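Local coordinates for protein tumor necrosis factor ligand superfamily member 13 (Mus musculus, PDB 1U5Y) that acts as a homotrimeric cytokine that binds the receptors TACI and BCMA and plays a role in regulating tumor cell growth, at residues F61-F66 / A122-S127. Sequence-based numbering, arbitrary orientation.
Sequences FHDVTF and ANAKLS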
ATOM      1  N   PHE A  61     -10.821   1.960 -10.335  1.00 10.44           N
ATOM      2  CA  PHE A  61     -11.639   2.954 -11.038  1.00 13.53           C
ATOM      3  C   PHE A  61     -11.681   2.698 -12.532  1.00 12.85           C
ATOM      4  O   PHE A  61     -10.669   2.334 -13.122  1.00 12.42           O
ATOM      5  CB  PHE A  61     -11.057   4.348 -10.810  1.00 12.90           C
ATOM      6  CG  PHE A  61     -11.114   4.790  -9.394  1.00 11.79           C
ATOM      7  CD1 PHE A  61     -10.058   4.544  -8.538  1.00  9.08           C
ATOM      8  CD2 PHE A  61     -12.248   5.433  -8.902  1.00 13.90           C
ATOM      9  CE1 PHE A  61     -10.112   4.956  -7.216  1.00 14.15           C
ATOM     10  CE2 PHE A  61     -12.310   5.837  -7.580  1.00 14.72           C
ATOM     11  CZ  PHE A  61     -11.235   5.604  -6.735  1.00 14.05           C
ATOM     12  N   HIS A  62     -12.857   2.903 -13.121  1.00 15.57           N
ATOM     13  CA  HIS A  62     -13.060   2.860 -14.571  1.00 16.69           C
ATOM     14  C   HIS A  62     -13.553   4.213 -15.140  1.00 15.49           C
ATOM     15  O   HIS A  62     -14.014   4.262 -16.274  1.00 15.50           O
ATOM     16  CB  HIS A  62     -14.080   1.762 -14.937  1.00 21.99           C
ATOM     17  CG  HIS A  62     -13.646   0.367 -14.586  1.00 25.96           C
ATOM     18  ND1 HIS A  62     -12.369  -0.102 -14.814  1.00 26.93           N
ATOM     19  CD2 HIS A  62     -14.336  -0.671 -14.050  1.00 28.39           C
ATOM     20  CE1 HIS A  62     -12.286  -1.362 -14.417  1.00 26.68           C
ATOM     21  NE2 HIS A  62     -13.466  -1.731 -13.950  1.00 27.68           N
ATOM     22  N   ASP A  63     -13.451   5.303 -14.375  1.00 16.52           N
ATOM     23  CA  ASP A  63     -13.934   6.618 -14.833  1.00 19.12           C
ATOM     24  C   ASP A  63     -12.938   7.252 -15.795  1.00 19.37           C
ATOM     25  O   ASP A  63     -11.760   6.923 -15.775  1.00 18.97           O
ATOM     26  CB  ASP A  63     -14.147   7.587 -13.673  1.00 20.91           C
ATOM     27  CG  ASP A  63     -14.875   6.957 -12.493  1.00 24.34           C
ATOM     28  OD1 ASP A  63     -16.054   7.337 -12.290  1.00 24.40           O
ATOM     29  OD2 ASP A  63     -14.353   6.098 -11.716  1.00 14.90           O
ATOM     30  N   VAL A  64     -13.414   8.158 -16.642  1.00 17.94           N
ATOM     31  CA  VAL A  64     -12.545   8.867 -17.579  1.00 21.77           C
ATOM     32  C   VAL A  64     -12.112  10.252 -17.065  1.00 22.90           C
ATOM     33  O   VAL A  64     -11.214  10.859 -17.640  1.00 25.05           O
ATOM     34  CB  VAL A  64     -13.242   8.995 -18.975  1.00 24.09           C
ATOM     35  N   THR A  65     -12.736  10.740 -15.989  1.00 22.60           N
ATOM     36  CA  THR A  65     -12.501  12.107 -15.490  1.00 24.31           C
ATOM     37  C   THR A  65     -11.129  12.312 -14.852  1.00 21.15           C
ATOM     38  O   THR A  65     -10.674  11.483 -14.060  1.00 25.25           O
ATOM     39  CB  THR A  65     -13.586  12.549 -14.461  1.00 25.30           C
ATOM     40  OG1 THR A  65     -14.123  11.408 -13.783  1.00 27.84           O
ATOM     41  CG2 THR A  65     -14.800  13.210 -15.148  1.00 25.68           C
ATOM     42  N   PHE A  66     -10.524  13.452 -15.202  1.00 16.48           N
ATOM     43  CA  PHE A  66      -9.195  13.925 -14.749  1.00 14.95           C
ATOM     44  C   PHE A  66      -8.547  13.148 -13.605  1.00 16.53           C
ATOM     45  O   PHE A  66      -7.441  12.620 -13.773  1.00 10.22           O
ATOM     46  CB  PHE A  66      -9.234  15.432 -14.386  1.00  9.07           C
ATOM     47  CG  PHE A  66      -9.927  16.274 -15.407  1.00  4.35           C
ATOM     48  CD1 PHE A  66     -11.268  16.615 -15.249  1.00  2.00           C
ATOM     49  CD2 PHE A  66      -9.264  16.663 -16.561  1.00  5.09           C
ATOM     50  CE1 PHE A  66     -11.940  17.346 -16.226  1.00  3.01           C
ATOM     51  CE2 PHE A  66      -9.921  17.411 -17.547  1.00  4.54           C
ATOM     52  CZ  PHE A  66     -11.263  17.757 -17.378  1.00  3.46           C
ATOM     53  N   ALA A 122     -20.333  11.781  -8.037  1.00  7.91           N
ATOM     54  CA  ALA A 122     -21.579  11.046  -8.186  1.00 10.71           C
ATOM     55  C   ALA A 122     -21.418   9.916  -9.214  1.00 12.02           C
ATOM     56  O   ALA A 122     -20.748  10.084 -10.230  1.00 15.82           O
ATOM     57  CB  ALA A 122     -22.724  11.995  -8.611  1.00  5.06           C
ATOM     58  N   ASN A 123     -22.063   8.784  -8.958  1.00 10.10           N
ATOM     59  CA  ASN A 123     -22.139   7.675  -9.925  1.00 13.66           C
ATOM     60  C   ASN A 123     -20.786   7.278 -10.469  1.00 10.53           C
ATOM     61  O   ASN A 123     -20.617   7.090 -11.672  1.00 11.70           O
ATOM     62  CB  ASN A 123     -23.081   8.036 -11.087  1.00  9.75           C
ATOM     63  CG  ASN A 123     -24.463   8.363 -10.605  1.00 11.81           C
ATOM     64  OD1 ASN A 123     -24.982   7.692  -9.697  1.00 14.36           O
ATOM     65  ND2 ASN A 123     -25.085   9.398 -11.215  1.00 14.99           N
ATOM     66  N   ALA A 124     -19.825   7.197  -9.565  1.00 12.70           N
ATOM     67  CA  ALA A 124     -18.473   6.832  -9.900  1.00 11.87           C
ATOM     68  C   ALA A 124     -18.469   5.382 -10.359  1.00 12.78           C
ATOM     69  O   ALA A 124     -19.137   4.534  -9.771  1.00  7.29           O
ATOM     70  CB  ALA A 124     -17.571   7.005  -8.690  1.00  9.73           C
ATOM     71  N   LYS A 125     -17.694   5.126 -11.408  1.00 16.50           N
ATOM     72  CA  LYS A 125     -17.614   3.829 -12.068  1.00 16.94           C
ATOM     73  C   LYS A 125     -16.607   2.949 -11.362  1.00 15.36           C
ATOM     74  O   LYS A 125     -15.477   2.786 -11.811  1.00 15.22           O
ATOM     75  CB  LYS A 125     -17.201   4.022 -13.538  1.00 16.63           C
ATOM     76  CG  LYS A 125     -18.056   5.038 -14.286  1.00 17.65           C
ATOM     77  CD  LYS A 125     -18.024   4.831 -15.793  1.00 16.89           C
ATOM     78  CE  LYS A 125     -19.190   5.528 -16.455  1.00 19.31           C
ATOM     79  NZ  LYS A 125     -20.498   4.856 -16.168  1.00 20.79           N
ATOM     80  N   LEU A 126     -17.026   2.369 -10.250  1.00 18.05           N
ATOM     81  CA  LEU A 126     -16.103   1.644  -9.372  1.00 17.04           C
ATOM     82  C   LEU A 126     -16.269   0.165  -9.640  1.00 14.10           C
ATOM     83  O   LEU A 126     -17.382  -0.285  -9.843  1.00 11.72           O
ATOM     84  CB  LEU A 126     -16.428   1.936  -7.915  1.00 14.87           C
ATOM     85  CG  LEU A 126     -16.432   3.405  -7.522  1.00 21.53           C
ATOM     86  CD1 LEU A 126     -16.789   3.553  -6.039  1.00 21.72           C
ATOM     87  CD2 LEU A 126     -15.073   4.050  -7.840  1.00 21.67           C
ATOM     88  N   SER A 127     -15.174  -0.590  -9.643  1.00  9.50           N
ATOM     89  CA  SER A 127     -15.278  -2.030  -9.856  1.00 10.50           C
ATOM     90  C   SER A 127     -15.794  -2.688  -8.576  1.00  9.47           C
ATOM     91  O   SER A 127     -15.427  -2.294  -7.476  1.00 10.80           O
ATOM     92  CB  SER A 127     -13.929  -2.623 -10.243  1.00  9.34           C
ATOM     93  OG  SER A 127     -14.035  -4.017 -10.456  1.00  9.34           O
TER
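Asp63 takes hold of the backbone at Lys125: its OD1 accepts a hydrogen bond from Lys125 N at 2.9 Å with a nearly straight N-H...O angle of 175°, although the donor stands above the carboxylate plane, 35° out of it. With chi1 at -45°, Asp63 CG sits beside its own backbone N, which carries the carboxylate toward Lys125, and OD2 lies in plane at the edge of the Phe61 ring. The aliphatic start of Lys125 crosses the carboxylate, Lys125 CG 3.6 Å from Asp63 OD1, but Lys125 NZ stays 6.4 Å from that oxygen, too far for a salt bridge. One residue earlier, His62 N donates to Lys125 O (2.9 Å), so both polar backbone atoms of Lys125, centre of an inverse gamma turn, are engaged. Phe61 and Leu126 point the same way, side by side, with CD2 of Leu126 obliquely 3.3 Å from Phe61 CE2. The imidazole of His62 places NE2 3.8 Å from Ser127 CB, while ND1 is hydrogen-bonded to Ala97 O. This is a loop-to-loop junction of the TNF homology domain's jelly roll: the exit of strand 51-61 meets the connection between strands 114-119 and 134-139, with Ile119 of strand 114-119 touching both Phe61 and Leu126 and Met68 of strand 67-76 against Phe61, Asp63 and Ala124.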